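PDB 4H3D: 3-dehydroquinate dehydratase, which catalyses the cis-dehydration of 3-dehydroquinate to 3-dehydroshikimate, the third step of the chorismate pathway, through a covalent imine intermediate. Local coordinates for residues E17-I22 / S248-L253; T84-V89 / L116-L121; A176-N181 / M207-M212. All blocks are in the same frame, centred on the assembly; numbering follows the deposited sequence.

Contact 1: residues E17-I22 / S248-L253; sequences EGRPKI and SVLNLL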
ATOM      1  N   GLU B  17      12.187  12.856  -7.805  1.00 41.13           N
ATOM      2  CA  GLU B  17      11.157  13.873  -7.997  1.00 44.75           C
ATOM      3  C   GLU B  17       9.830  13.194  -8.317  1.00 43.65           C
ATOM      4  O   GLU B  17       9.794  12.197  -9.044  1.00 43.54           O
ATOM      5  CB  GLU B  17      11.564  14.825  -9.144  1.00 46.50           C
ATOM      6  CG  GLU B  17      10.709  16.074  -9.279  1.00 54.31           C
ATOM      7  CD  GLU B  17      11.191  17.022 -10.388  1.00 62.35           C
ATOM      8  OE1 GLU B  17      12.146  16.670 -11.120  1.00 64.71           O
ATOM      9  OE2 GLU B  17      10.606  18.121 -10.528  1.00 67.99           O
ATOM     10  N   GLY B  18       8.747  13.727  -7.755  1.00 43.77           N
ATOM     11  CA  GLY B  18       7.402  13.229  -8.009  1.00 42.64           C
ATOM     12  C   GLY B  18       7.118  11.771  -7.657  1.00 40.09           C
ATOM     13  O   GLY B  18       7.502  11.265  -6.597  1.00 40.64           O
ATOM     14  N   ARG B  19       6.433  11.102  -8.570  1.00 36.71           N
ATOM     15  CA  ARG B  19       6.024   9.742  -8.393  1.00 33.93           C
ATOM     16  C   ARG B  19       7.276   8.855  -8.459  1.00 30.33           C
ATOM     17  O   ARG B  19       8.186   9.159  -9.217  1.00 29.64           O
ATOM     18  CB  ARG B  19       5.070   9.372  -9.521  1.00 35.73           C
ATOM     19  CG  ARG B  19       4.127   8.232  -9.203  1.00 39.71           C
ATOM     20  CD  ARG B  19       3.668   7.550 -10.471  1.00 41.08           C
ATOM     21  NE  ARG B  19       4.786   6.808 -11.039  1.00 40.19           N
ATOM     22  CZ  ARG B  19       4.706   5.983 -12.070  1.00 40.77           C
ATOM     23  NH1 ARG B  19       3.545   5.773 -12.680  1.00 37.61           N
ATOM     24  NH2 ARG B  19       5.803   5.358 -12.490  1.00 40.58           N
ATOM     25  N   PRO B  20       7.337   7.779  -7.650  1.00 27.15           N
ATOM     26  CA  PRO B  20       8.475   6.883  -7.754  1.00 25.14           C
ATOM     27  C   PRO B  20       8.589   6.321  -9.153  1.00 24.29           C
ATOM     28  O   PRO B  20       7.574   6.126  -9.823  1.00 23.18           O
ATOM     29  CB  PRO B  20       8.122   5.753  -6.791  1.00 26.89           C
ATOM     30  CG  PRO B  20       7.239   6.390  -5.790  1.00 27.81           C
ATOM     31  CD  PRO B  20       6.500   7.466  -6.485  1.00 29.64           C
ATOM     32  N   LYS B  21       9.809   6.039  -9.575  1.00 22.56           N
ATOM     33  CA  LYS B  21      10.045   5.490 -10.899  1.00 22.96           C
ATOM     34  C   LYS B  21       9.989   3.975 -10.833  1.00 22.28           C
ATOM     35  O   LYS B  21      10.395   3.368  -9.833  1.00 21.59           O
ATOM     36  CB  LYS B  21      11.394   5.970 -11.440  1.00 23.34           C
ATOM     37  CG  LYS B  21      11.588   7.509 -11.345  1.00 28.04           C
ATOM     38  CD  LYS B  21      10.498   8.282 -12.068  1.00 31.70           C
ATOM     39  CE  LYS B  21      10.705   9.795 -11.941  1.00 36.11           C
ATOM     40  NZ  LYS B  21      10.458  10.272 -10.530  1.00 37.35           N
ATOM     41  N   ILE B  22       9.479   3.366 -11.890  1.00 22.25           N
ATOM     42  CA  ILE B  22       9.357   1.917 -11.952  1.00 22.66           C
ATOM     43  C   ILE B  22      10.460   1.320 -12.794  1.00 21.70           C
ATOM     44  O   ILE B  22      10.675   1.735 -13.961  1.00 19.37           O
ATOM     45  CB  ILE B  22       8.018   1.485 -12.582  1.00 25.06           C
ATOM     46  CG1 ILE B  22       6.852   1.988 -11.746  1.00 27.60           C
ATOM     47  CG2 ILE B  22       7.952  -0.053 -12.691  1.00 27.51           C
ATOM     48  CD1 ILE B  22       5.489   1.676 -12.344  1.00 28.28           C
ATOM     49  N   SER B 248      -0.344   1.367 -12.274  1.00 34.90           N
ATOM     50  CA  SER B 248      -1.694   1.792 -11.943  1.00 38.29           C
ATOM     51  C   SER B 248      -1.813   2.222 -10.486  1.00 35.01           C
ATOM     52  O   SER B 248      -2.403   3.249 -10.192  1.00 32.89           O
ATOM     53  CB  SER B 248      -2.690   0.672 -12.229  1.00 40.61           C
ATOM     54  OG  SER B 248      -2.623   0.294 -13.585  1.00 47.82           O
ATOM     55  N   VAL B 249      -1.252   1.431  -9.579  1.00 32.73           N
ATOM     56  CA  VAL B 249      -1.312   1.759  -8.149  1.00 31.82           C
ATOM     57  C   VAL B 249      -0.549   3.056  -7.827  1.00 29.82           C
ATOM     58  O   VAL B 249      -1.042   3.897  -7.069  1.00 31.32           O
ATOM     59  CB  VAL B 249      -0.792   0.615  -7.273  1.00 29.75           C
ATOM     60  CG1 VAL B 249      -0.869   1.006  -5.785  1.00 31.79           C
ATOM     61  CG2 VAL B 249      -1.610  -0.655  -7.516  1.00 33.79           C
ATOM     62  N   LEU B 250       0.639   3.222  -8.408  1.00 27.80           N
ATOM     63  CA  LEU B 250       1.423   4.421  -8.181  1.00 27.25           C
ATOM     64  C   LEU B 250       0.677   5.678  -8.640  1.00 28.33           C
ATOM     65  O   LEU B 250       0.748   6.723  -7.986  1.00 28.31           O
ATOM     66  CB  LEU B 250       2.776   4.330  -8.873  1.00 26.61           C
ATOM     67  CG  LEU B 250       3.717   3.227  -8.401  1.00 27.99           C
ATOM     68  CD1 LEU B 250       5.040   3.291  -9.188  1.00 30.20           C
ATOM     69  CD2 LEU B 250       3.982   3.352  -6.957  1.00 24.51           C
ATOM     70  N   ASN B 251      -0.026   5.583  -9.765  1.00 30.66           N
ATOM     71  CA  ASN B 251      -0.791   6.728 -10.270  1.00 32.96           C
ATOM     72  C   ASN B 251      -1.967   7.029  -9.360  1.00 34.39           C
ATOM     73  O   ASN B 251      -2.306   8.189  -9.132  1.00 35.26           O
ATOM     74  CB  ASN B 251      -1.277   6.482 -11.694  1.00 36.03           C
ATOM     75  CG  ASN B 251      -0.159   6.559 -12.717  1.00 38.85           C
ATOM     76  OD1 ASN B 251       0.960   7.017 -12.417  1.00 36.77           O
ATOM     77  ND2 ASN B 251      -0.455   6.132 -13.945  1.00 44.43           N
ATOM     78  N   LEU B 252      -2.586   5.979  -8.842  1.00 34.77           N
ATOM     79  CA  LEU B 252      -3.705   6.134  -7.922  1.00 38.48           C
ATOM     80  C   LEU B 252      -3.259   6.850  -6.627  1.00 36.77           C
ATOM     81  O   LEU B 252      -3.980   7.704  -6.103  1.00 36.46           O
ATOM     82  CB  LEU B 252      -4.312   4.763  -7.600  1.00 40.28           C
ATOM     83  CG  LEU B 252      -5.513   4.732  -6.653  1.00 45.84           C
ATOM     84  CD1 LEU B 252      -6.705   5.461  -7.272  1.00 51.28           C
ATOM     85  CD2 LEU B 252      -5.878   3.292  -6.319  1.00 47.82           C
ATOM     86  N   LEU B 253      -2.082   6.495  -6.117  1.00 32.99           N
ATOM     87  CA  LEU B 253      -1.547   7.126  -4.896  1.00 33.45           C
ATOM     88  C   LEU B 253      -1.016   8.546  -5.160  1.00 35.71           C
ATOM     89  O   LEU B 253      -1.115   9.419  -4.288  1.00 39.74           O
ATOM     90  CB  LEU B 253      -0.471   6.243  -4.233  1.00 29.99           C
ATOM     91  CG  LEU B 253      -0.974   4.895  -3.673  1.00 29.94           C
ATOM     92  CD1 LEU B 253       0.183   3.927  -3.303  1.00 26.27           C
ATOM     93  CD2 LEU B 253      -1.877   5.096  -2.488  1.00 28.09           C
TER

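Contact 2: residues T84-V89 / L116-L121; sequences TFRSVV and LIDVEL. With SHL (5-hydroxy-6-methyl-4-oxo-4H-pyran-2-carboxylic acid), chain I.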
ATOM      1  N   THR B  84      23.235  -4.620 -13.659  1.00 17.61           N
ATOM      2  CA  THR B  84      23.376  -5.254 -12.348  1.00 17.64           C
ATOM      3  C   THR B  84      23.870  -6.698 -12.424  1.00 16.87           C
ATOM      4  O   THR B  84      23.187  -7.559 -12.968  1.00 19.20           O
ATOM      5  CB  THR B  84      22.005  -5.311 -11.569  1.00 17.15           C
ATOM      6  OG1 THR B  84      21.474  -3.981 -11.391  1.00 20.90           O
ATOM      7  CG2 THR B  84      22.193  -5.976 -10.163  1.00 17.61           C
ATOM      8  N   PHE B  85      25.056  -6.962 -11.875  1.00 17.93           N
ATOM      9  CA  PHE B  85      25.495  -8.347 -11.667  1.00 18.41           C
ATOM     10  C   PHE B  85      25.252  -8.598 -10.181  1.00 19.32           C
ATOM     11  O   PHE B  85      25.962  -8.050  -9.333  1.00 18.47           O
ATOM     12  CB  PHE B  85      26.977  -8.602 -11.992  1.00 19.84           C
ATOM     13  CG  PHE B  85      27.376 -10.068 -11.827  1.00 18.68           C
ATOM     14  CD1 PHE B  85      27.601 -10.606 -10.576  1.00 18.58           C
ATOM     15  CD2 PHE B  85      27.459 -10.899 -12.924  1.00 24.57           C
ATOM     16  CE1 PHE B  85      27.918 -11.959 -10.432  1.00 20.14           C
ATOM     17  CE2 PHE B  85      27.779 -12.226 -12.784  1.00 22.74           C
ATOM     18  CZ  PHE B  85      28.006 -12.753 -11.543  1.00 24.14           C
ATOM     19  N   ARG B  86      24.200  -9.363  -9.875  1.00 19.45           N
ATOM     20  CA  ARG B  86      23.836  -9.708  -8.504  1.00 19.85           C
ATOM     21  C   ARG B  86      24.634 -10.939  -8.101  1.00 22.13           C
ATOM     22  O   ARG B  86      24.545 -11.976  -8.747  1.00 20.83           O
ATOM     23  CB  ARG B  86      22.321  -9.984  -8.435  1.00 19.44           C
ATOM     24  CG  ARG B  86      21.783 -10.277  -7.050  1.00 19.90           C
ATOM     25  CD  ARG B  86      22.017  -9.127  -6.034  1.00 18.66           C
ATOM     26  NE  ARG B  86      21.266  -7.911  -6.352  1.00 21.99           N
ATOM     27  CZ  ARG B  86      21.794  -6.710  -6.592  1.00 23.02           C
ATOM     28  NH1 ARG B  86      23.112  -6.511  -6.520  1.00 24.20           N
ATOM     29  NH2 ARG B  86      20.989  -5.686  -6.855  1.00 19.70           N
ATOM     30  N   SER B  87      25.446 -10.820  -7.057  1.00 23.03           N
ATOM     31  CA  SER B  87      26.288 -11.935  -6.649  1.00 26.37           C
ATOM     32  C   SER B  87      25.480 -13.018  -5.927  1.00 26.98           C
ATOM     33  O   SER B  87      24.382 -12.772  -5.396  1.00 22.70           O
ATOM     34  CB  SER B  87      27.455 -11.448  -5.767  1.00 26.84           C
ATOM     35  OG  SER B  87      27.022 -11.231  -4.438  1.00 35.84           O
ATOM     36  N   VAL B  88      26.033 -14.221  -5.928  1.00 29.58           N
ATOM     37  CA  VAL B  88      25.403 -15.380  -5.305  1.00 30.11           C
ATOM     38  C   VAL B  88      25.044 -15.132  -3.851  1.00 31.50           C
ATOM     39  O   VAL B  88      23.962 -15.504  -3.410  1.00 31.60           O
ATOM     40  CB  VAL B  88      26.309 -16.629  -5.415  1.00 31.11           C
ATOM     41  CG1 VAL B  88      25.772 -17.780  -4.551  1.00 32.50           C
ATOM     42  CG2 VAL B  88      26.453 -17.057  -6.885  1.00 29.12           C
ATOM     43  N   VAL B  89      25.924 -14.464  -3.112  1.00 30.87           N
ATOM     44  CA  VAL B  89      25.671 -14.241  -1.692  1.00 32.28           C
ATOM     45  C   VAL B  89      24.464 -13.340  -1.465  1.00 30.68           C
ATOM     46  O   VAL B  89      23.868 -13.374  -0.400  1.00 31.27           O
ATOM     47  CB  VAL B  89      26.908 -13.663  -0.955  1.00 33.87           C
ATOM     48  CG1 VAL B  89      28.125 -14.513  -1.241  1.00 38.31           C
ATOM     49  CG2 VAL B  89      27.156 -12.223  -1.348  1.00 32.94           C
ATOM     50  N   LEU B 116      23.158   3.541 -15.306  1.00 21.22           N
ATOM     51  CA  LEU B 116      23.418   3.218 -13.900  1.00 21.69           C
ATOM     52  C   LEU B 116      23.992   1.818 -13.783  1.00 20.34           C
ATOM     53  O   LEU B 116      23.772   0.970 -14.646  1.00 19.51           O
ATOM     54  CB  LEU B 116      22.133   3.213 -13.046  1.00 21.81           C
ATOM     55  CG  LEU B 116      21.095   4.312 -13.213  1.00 26.35           C
ATOM     56  CD1 LEU B 116      20.065   3.920 -14.280  1.00 23.24           C
ATOM     57  CD2 LEU B 116      20.384   4.564 -11.904  1.00 26.41           C
ATOM     58  N   ILE B 117      24.720   1.585 -12.700  1.00 20.71           N
ATOM     59  CA  ILE B 117      25.198   0.257 -12.356  1.00 20.54           C
ATOM     60  C   ILE B 117      24.885   0.024 -10.893  1.00 20.65           C
ATOM     61  O   ILE B 117      24.819   0.977 -10.121  1.00 20.02           O
ATOM     62  CB  ILE B 117      26.734   0.047 -12.580  1.00 19.94           C
ATOM     63  CG1 ILE B 117      27.560   1.099 -11.817  1.00 21.33           C
ATOM     64  CG2 ILE B 117      27.048   0.076 -14.039  1.00 22.57           C
ATOM     65  CD1 ILE B 117      29.101   0.794 -11.794  1.00 22.20           C
ATOM     66  N   ASP B 118      24.695  -1.239 -10.525  1.00 19.71           N
ATOM     67  CA  ASP B 118      24.422  -1.608  -9.131  1.00 23.38           C
ATOM     68  C   ASP B 118      25.648  -2.332  -8.586  1.00 23.55           C
ATOM     69  O   ASP B 118      26.056  -3.366  -9.128  1.00 27.72           O
ATOM     70  CB  ASP B 118      23.142  -2.471  -9.044  1.00 25.07           C
ATOM     71  CG  ASP B 118      22.865  -3.028  -7.626  1.00 27.77           C
ATOM     72  OD1 ASP B 118      23.793  -3.583  -7.009  1.00 24.21           O
ATOM     73  OD2 ASP B 118      21.692  -2.983  -7.169  1.00 27.02           O
ATOM     74  N   VAL B 119      26.262  -1.756  -7.549  1.00 22.43           N
ATOM     75  CA  VAL B 119      27.411  -2.375  -6.906  1.00 22.86           C
ATOM     76  C   VAL B 119      27.048  -2.710  -5.442  1.00 21.87           C
ATOM     77  O   VAL B 119      26.410  -1.933  -4.758  1.00 21.85           O
ATOM     78  CB  VAL B 119      28.689  -1.490  -7.003  1.00 23.33           C
ATOM     79  CG1 VAL B 119      28.951  -1.099  -8.470  1.00 29.41           C
ATOM     80  CG2 VAL B 119      28.571  -0.276  -6.179  1.00 26.57           C
ATOM     81  N   GLU B 120      27.471  -3.874  -4.979  1.00 21.29           N
ATOM     82  CA  GLU B 120      27.120  -4.350  -3.645  1.00 20.30           C
ATOM     83  C   GLU B 120      28.045  -3.839  -2.537  1.00 20.74           C
ATOM     84  O   GLU B 120      29.263  -3.993  -2.627  1.00 20.76           O
ATOM     85  CB  GLU B 120      27.115  -5.878  -3.669  1.00 20.87           C
ATOM     86  CG  GLU B 120      26.007  -6.425  -4.492  1.00 24.18           C
ATOM     87  CD  GLU B 120      26.238  -7.857  -4.940  1.00 31.71           C
ATOM     88  OE1 GLU B 120      27.299  -8.433  -4.603  1.00 33.75           O
ATOM     89  OE2 GLU B 120      25.361  -8.393  -5.642  1.00 24.55           O
ATOM     90  N   LEU B 121      27.448  -3.253  -1.489  1.00 20.17           N
ATOM     91  CA  LEU B 121      28.180  -2.767  -0.304  1.00 19.31           C
ATOM     92  C   LEU B 121      29.163  -3.825   0.247  1.00 20.41           C
ATOM     93  O   LEU B 121      30.289  -3.517   0.642  1.00 21.74           O
ATOM     94  CB  LEU B 121      27.186  -2.410   0.799  1.00 21.04           C
ATOM     95  CG  LEU B 121      27.760  -1.834   2.095  1.00 20.93           C
ATOM     96  CD1 LEU B 121      28.488  -0.516   1.830  1.00 22.76           C
ATOM     97  CD2 LEU B 121      26.665  -1.655   3.131  1.00 20.61           C
TER
HETATM   98  OAD SHL I 302      12.113  -6.464  -6.626  1.00 37.96           O
HETATM   99  CAH SHL I 302      12.762  -7.231  -5.871  1.00 43.51           C
HETATM  100  OAA SHL I 302      12.218  -8.236  -5.346  1.00 41.03           O
HETATM  101  CAK SHL I 302      14.158  -6.935  -5.620  1.00 39.73           C
HETATM  102  OAG SHL I 302      14.726  -5.771  -6.239  1.00 36.68           O
HETATM  103  CAF SHL I 302      16.120  -5.574  -6.168  1.00 38.55           C
HETATM  104  CAL SHL I 302      16.666  -4.550  -6.868  1.00 38.12           C
HETATM  105  CAJ SHL I 302      16.843  -6.487  -5.484  1.00 40.48           C
HETATM  106  OAC SHL I 302      18.165  -6.352  -5.416  1.00 37.58           O
HETATM  107  CAI SHL I 302      16.248  -7.543  -4.854  1.00 39.11           C
HETATM  108  CAE SHL I 302      14.929  -7.764  -4.913  1.00 38.84           C
HETATM  109  OAB SHL I 302      16.984  -8.396  -4.158  1.00 38.37           O
HETATM  110  O   HOH W   1      26.978  -4.947 -11.147  1.00 21.28           O
HETATM  111  O   HOH W   2      26.228  -5.847  -7.857  1.00 22.45           O

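Contact 3: residues A176-N181 / M207-M212; sequences AVMPQN and MSMSGM. With SHL (5-hydroxy-6-methyl-4-oxo-4H-pyran-2-carboxylic acid), chain I.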
ATOM      1  N   ALA B 176      17.332  -3.887   0.595  1.00 17.81           N
ATOM      2  CA  ALA B 176      16.217  -4.833   0.513  1.00 18.26           C
ATOM      3  C   ALA B 176      16.347  -5.807   1.694  1.00 17.62           C
ATOM      4  O   ALA B 176      17.401  -6.428   1.881  1.00 19.43           O
ATOM      5  CB  ALA B 176      16.244  -5.590  -0.817  1.00 17.28           C
ATOM      6  N   VAL B 177      15.280  -5.940   2.474  1.00 18.01           N
ATOM      7  CA  VAL B 177      15.293  -6.774   3.678  1.00 19.85           C
ATOM      8  C   VAL B 177      14.098  -7.722   3.704  1.00 21.25           C
ATOM      9  O   VAL B 177      13.107  -7.510   3.000  1.00 22.86           O
ATOM     10  CB  VAL B 177      15.312  -5.905   4.951  1.00 19.90           C
ATOM     11  CG1 VAL B 177      16.589  -5.038   4.971  1.00 20.94           C
ATOM     12  CG2 VAL B 177      14.053  -5.023   5.048  1.00 19.79           C
ATOM     13  N   MET B 178      14.197  -8.769   4.516  1.00 21.07           N
ATOM     14  CA  MET B 178      13.154  -9.783   4.584  1.00 21.31           C
ATOM     15  C   MET B 178      12.389  -9.668   5.909  1.00 21.69           C
ATOM     16  O   MET B 178      12.984  -9.802   6.983  1.00 22.83           O
ATOM     17  CB  MET B 178      13.774 -11.181   4.472  1.00 23.16           C
ATOM     18  CG  MET B 178      12.749 -12.339   4.442  1.00 23.72           C
ATOM     19  SD  MET B 178      11.722 -12.281   2.935  1.00 32.67           S
ATOM     20  CE  MET B 178      12.916 -12.651   1.652  1.00 27.91           C
ATOM     21  N   PRO B 179      11.061  -9.442   5.846  1.00 21.09           N
ATOM     22  CA  PRO B 179      10.355  -9.388   7.120  1.00 22.78           C
ATOM     23  C   PRO B 179      10.099 -10.777   7.677  1.00 24.99           C
ATOM     24  O   PRO B 179       9.855 -11.700   6.913  1.00 23.99           O
ATOM     25  CB  PRO B 179       9.013  -8.740   6.752  1.00 24.46           C
ATOM     26  CG  PRO B 179       8.759  -9.193   5.354  1.00 22.60           C
ATOM     27  CD  PRO B 179      10.140  -9.287   4.694  1.00 23.20           C
ATOM     28  N   GLN B 180      10.165 -10.905   8.999  1.00 25.53           N
ATOM     29  CA  GLN B 180       9.821 -12.137   9.681  1.00 26.92           C
ATOM     30  C   GLN B 180       8.392 -11.991  10.237  1.00 27.66           C
ATOM     31  O   GLN B 180       7.753 -12.974  10.625  1.00 27.30           O
ATOM     32  CB  GLN B 180      10.809 -12.411  10.801  1.00 27.73           C
ATOM     33  CG  GLN B 180      12.238 -12.641  10.311  1.00 29.28           C
ATOM     34  CD  GLN B 180      13.215 -12.917  11.433  1.00 32.64           C
ATOM     35  OE1 GLN B 180      12.863 -12.859  12.612  1.00 38.65           O
ATOM     36  NE2 GLN B 180      14.464 -13.208  11.069  1.00 35.22           N
ATOM     37  N   ASN B 181       7.903 -10.755  10.272  1.00 26.39           N
ATOM     38  CA  ASN B 181       6.557 -10.467  10.758  1.00 28.20           C
ATOM     39  C   ASN B 181       6.076  -9.139  10.202  1.00 27.29           C
ATOM     40  O   ASN B 181       6.836  -8.420   9.530  1.00 25.37           O
ATOM     41  CB  ASN B 181       6.514 -10.494  12.285  1.00 28.83           C
ATOM     42  CG  ASN B 181       7.537  -9.548  12.929  1.00 32.36           C
ATOM     43  OD1 ASN B 181       7.738  -8.415  12.482  1.00 31.15           O
ATOM     44  ND2 ASN B 181       8.163 -10.010  14.006  1.00 43.12           N
ATOM     45  N   MET B 207      13.091  -1.590   0.107  0.50 19.72           N
ATOM     46  CA  MET B 207      11.985  -2.529  -0.019  0.50 20.90           C
ATOM     47  C   MET B 207      12.034  -3.605   1.042  0.50 20.02           C
ATOM     48  O   MET B 207      13.095  -3.938   1.579  0.50 18.63           O
ATOM     49  CB  MET B 207      11.951  -3.199  -1.393  0.50 21.85           C
ATOM     50  CG  MET B 207      13.002  -4.248  -1.599  0.50 21.76           C
ATOM     51  SD  MET B 207      12.918  -4.964  -3.250  0.50 31.75           S
ATOM     52  CE  MET B 207      13.225  -3.515  -4.265  0.50 35.47           C
ATOM     53  N   SER B 208      10.847  -4.113   1.344  1.00 21.35           N
ATOM     54  CA  SER B 208      10.634  -5.208   2.250  1.00 22.30           C
ATOM     55  C   SER B 208      10.125  -6.273   1.296  1.00 20.73           C
ATOM     56  O   SER B 208       9.136  -6.068   0.593  1.00 23.97           O
ATOM     57  CB  SER B 208       9.561  -4.867   3.298  1.00 21.64           C
ATOM     58  OG  SER B 208       9.399  -5.938   4.192  1.00 23.26           O
ATOM     59  N   MET B 209      10.818  -7.391   1.247  1.00 22.25           N
ATOM     60  CA  MET B 209      10.508  -8.462   0.320  1.00 22.91           C
ATOM     61  C   MET B 209       9.366  -9.369   0.828  1.00 24.90           C
ATOM     62  O   MET B 209       8.832  -9.145   1.908  1.00 22.65           O
ATOM     63  CB  MET B 209      11.784  -9.277   0.056  1.00 26.89           C
ATOM     64  CG  MET B 209      12.912  -8.452  -0.598  1.00 27.04           C
ATOM     65  SD  MET B 209      14.416  -9.418  -0.944  1.00 35.19           S
ATOM     66  CE  MET B 209      14.992  -9.756   0.708  1.00 26.66           C
ATOM     67  N   SER B 210       8.989 -10.359  -0.004  1.00 26.38           N
ATOM     68  CA  SER B 210       7.899 -11.320   0.256  1.00 27.92           C
ATOM     69  C   SER B 210       6.509 -10.663   0.113  1.00 29.05           C
ATOM     70  O   SER B 210       6.403  -9.441  -0.002  1.00 27.38           O
ATOM     71  CB  SER B 210       8.015 -11.978   1.630  1.00 28.19           C
ATOM     72  OG  SER B 210       7.493 -11.152   2.655  1.00 28.52           O
ATOM     73  N   GLY B 211       5.457 -11.492   0.157  1.00 30.95           N
ATOM     74  CA  GLY B 211       4.051 -11.023   0.037  1.00 29.82           C
ATOM     75  C   GLY B 211       3.708 -10.007   1.100  1.00 29.90           C
ATOM     76  O   GLY B 211       3.059  -9.005   0.841  1.00 30.44           O
ATOM     77  N   MET B 212       4.183 -10.269   2.303  1.00 30.70           N
ATOM     78  CA  MET B 212       3.974  -9.404   3.448  1.00 31.39           C
ATOM     79  C   MET B 212       4.557  -7.993   3.238  1.00 29.29           C
ATOM     80  O   MET B 212       4.020  -7.015   3.757  1.00 28.59           O
ATOM     81  CB  MET B 212       4.636 -10.082   4.667  1.00 33.41           C
ATOM     82  CG  MET B 212       4.448  -9.430   5.998  1.00 38.66           C
ATOM     83  SD  MET B 212       5.138 -10.464   7.340  1.00 40.68           S
ATOM     84  CE  MET B 212       4.036 -11.864   7.276  1.00 34.47           C
TER
HETATM   85  OAD SHL I 302      12.113  -6.464  -6.626  1.00 37.96           O
HETATM   86  CAH SHL I 302      12.762  -7.231  -5.871  1.00 43.51           C
HETATM   87  OAA SHL I 302      12.218  -8.236  -5.346  1.00 41.03           O
HETATM   88  CAK SHL I 302      14.158  -6.935  -5.620  1.00 39.73           C
HETATM   89  OAG SHL I 302      14.726  -5.771  -6.239  1.00 36.68           O
HETATM   90  CAF SHL I 302      16.120  -5.574  -6.168  1.00 38.55           C
HETATM   91  CAL SHL I 302      16.666  -4.550  -6.868  1.00 38.12           C
HETATM   92  CAJ SHL I 302      16.843  -6.487  -5.484  1.00 40.48           C
HETATM   93  OAC SHL I 302      18.165  -6.352  -5.416  1.00 37.58           O
HETATM   94  CAI SHL I 302      16.248  -7.543  -4.854  1.00 39.11           C
HETATM   95  CAE SHL I 302      14.929  -7.764  -4.913  1.00 38.84           C
HETATM   96  OAB SHL I 302      16.984  -8.396  -4.158  1.00 38.37           O

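Contact 1: residues E17-I22 / S248-L253
R19 lies across L250 and reaches N251, and its long chain makes the hydrogen bond that crosses this contact. CB already points from CA toward helix 243-256. CG stands anti to the backbone N (chi1 -156°), a torsion that sends the chain out over the helix; there it passes the backbone O of L250. The next atom, CD, rests 3.7 Å from CB of L250, and the two side chains cross at about a right angle. At chi3 the chain bends, and the guanidinium turns back to its own loop: NE (3.1 Å) and NH2 (3.3 Å) both donate to the carbonyl O of P20, a side-on grip on one atom. NH1 points the other way, to OD1 of N251 at 2.9 Å, with an N-H...O angle of 159°. The oxygen lies in the guanidinium plane, whereas the donor sits above the plane of the amide. NH1 also bonds to N247, one helical turn earlier, and one face of the guanidinium lies over CD1 of L250.

In this TIM barrel, helix 243-256 is the last helix of the chain and packs outside the first barrel strand, 21-26. Arginine suits the margin of such a layer, since its methylenes pack on leucine while its nitrogens tie loop to helix. Deeper in, branched apolar residues take over. CD1 of L250 presses on CG1 of I22 at 3.4 Å, tighter than usual for two carbons, and also touches CD1 of I22.

Contact 2: residues T84-V89 / L116-L121
R86 is gripped by two acids of the neighbouring strand, D118 and E120. Its chain, bent at chi2 and chi3 (59° and 66°), folds the guanidinium round to face them. NH1 and NH2 meet D118 end-on, one nitrogen to each oxygen: NH2 to OD2 at 2.8 Å and NH1 to OD1 at 3.0 Å. The carboxylate is turned 55° from the guanidinium and is met from above its own plane. NH1 also reaches OE2 of E120 at 3.1 Å, on the anti lone pair. The syn lone pair of that oxygen takes the backbone N of S87 (2.8 Å), and OE1 accepts from OG of S87, so both carboxylate oxygens are bound. CG2 of T84 packs on one face of the guanidinium, while OG1 of T84 turns to E50.

The backbones are much less closely joined. Strand 81-84 of the TIM barrel ends at T84, and the loop that follows diverges from strand 116-120. Two waters fill in: one lies 2.9 Å from N of F85 and 2.7 Å from O of D118, the other within hydrogen-bonding distance of O of F85 and the same carbonyl.

Glutamate and aspartate suit this buried place beside the ligand because together they probably hold the arginine charged and fix its rotation. NH2 can then donate to OAC of the bound comenic-acid-derived ligand at 3.2 Å, consistent with pre-orienting R86, an established 3-dehydroquinate-binding residue, for its substrate.

Contact 3: residues A176-N181 / M207-M212
A176 and V177 pair with M207 and S208 as parallel strands, the two strands of a beta-alpha-beta crossover in the TIM barrel, whose connecting helix is 182-199. Two backbone hydrogen bonds fix the register: V177 N to O of M207 at 3.1 Å, and M209 N to O of V177 at 2.9 Å, the latter nearly straight at 173°. Weaker CA-H...O contacts, from A176 to O of M207 and from S208 to O of V177, accompany them.

Side-chain packing differs on the two faces of the sheet. On the face of A176 and M207, the small methyl of alanine suits a place beside a long side chain: its CB lies 3.6 Å from CG of M207. On the face of V177 and S208, the polar OG of S208 rests against the ring of P179 just past the strand.

Beyond the strand ends the methionines take over, their long unbranched chains bending to reach one another. M178 is bent at chi2 and chi3, bringing its CE to 3.7 Å from CE of M209, the two chains crossing at about a right angle. SD of M178 also lies against CB of S210. M212 sets its SD beside the backbone of N181, whose side-chain OD1 accepts from N of D184 and so N-caps helix 182-199. M212 also packs on I222 of the second subunit.

M207 meets the ligand: in one of its two modelled conformers, SD stands 3.3 Å from CAK of the ligand, the ring carbon bearing its carboxylate.

In the fold
All three contacts reach the eight-stranded parallel sheet of the barrel. Contact 1 closes a loop that holds both other contacts, bringing the final helix 243-256 against the entry to strand 21-26; contacts 2 and 3 follow in series within that loop, on strands 81-84 and 116-120 and then 172-177 and 205-208. The centre of contact 1 lies about 25 Å from that of contact 2 and about 20 Å from that of contact 3. Contacts 2 and 3 have centres about 19 Å apart, and no two contacts touch. Contacts 2 and 3 both meet the bound ligand, so strands distant in sequence build one active site, whereas contacts 1 and 3 both touch the second subunit.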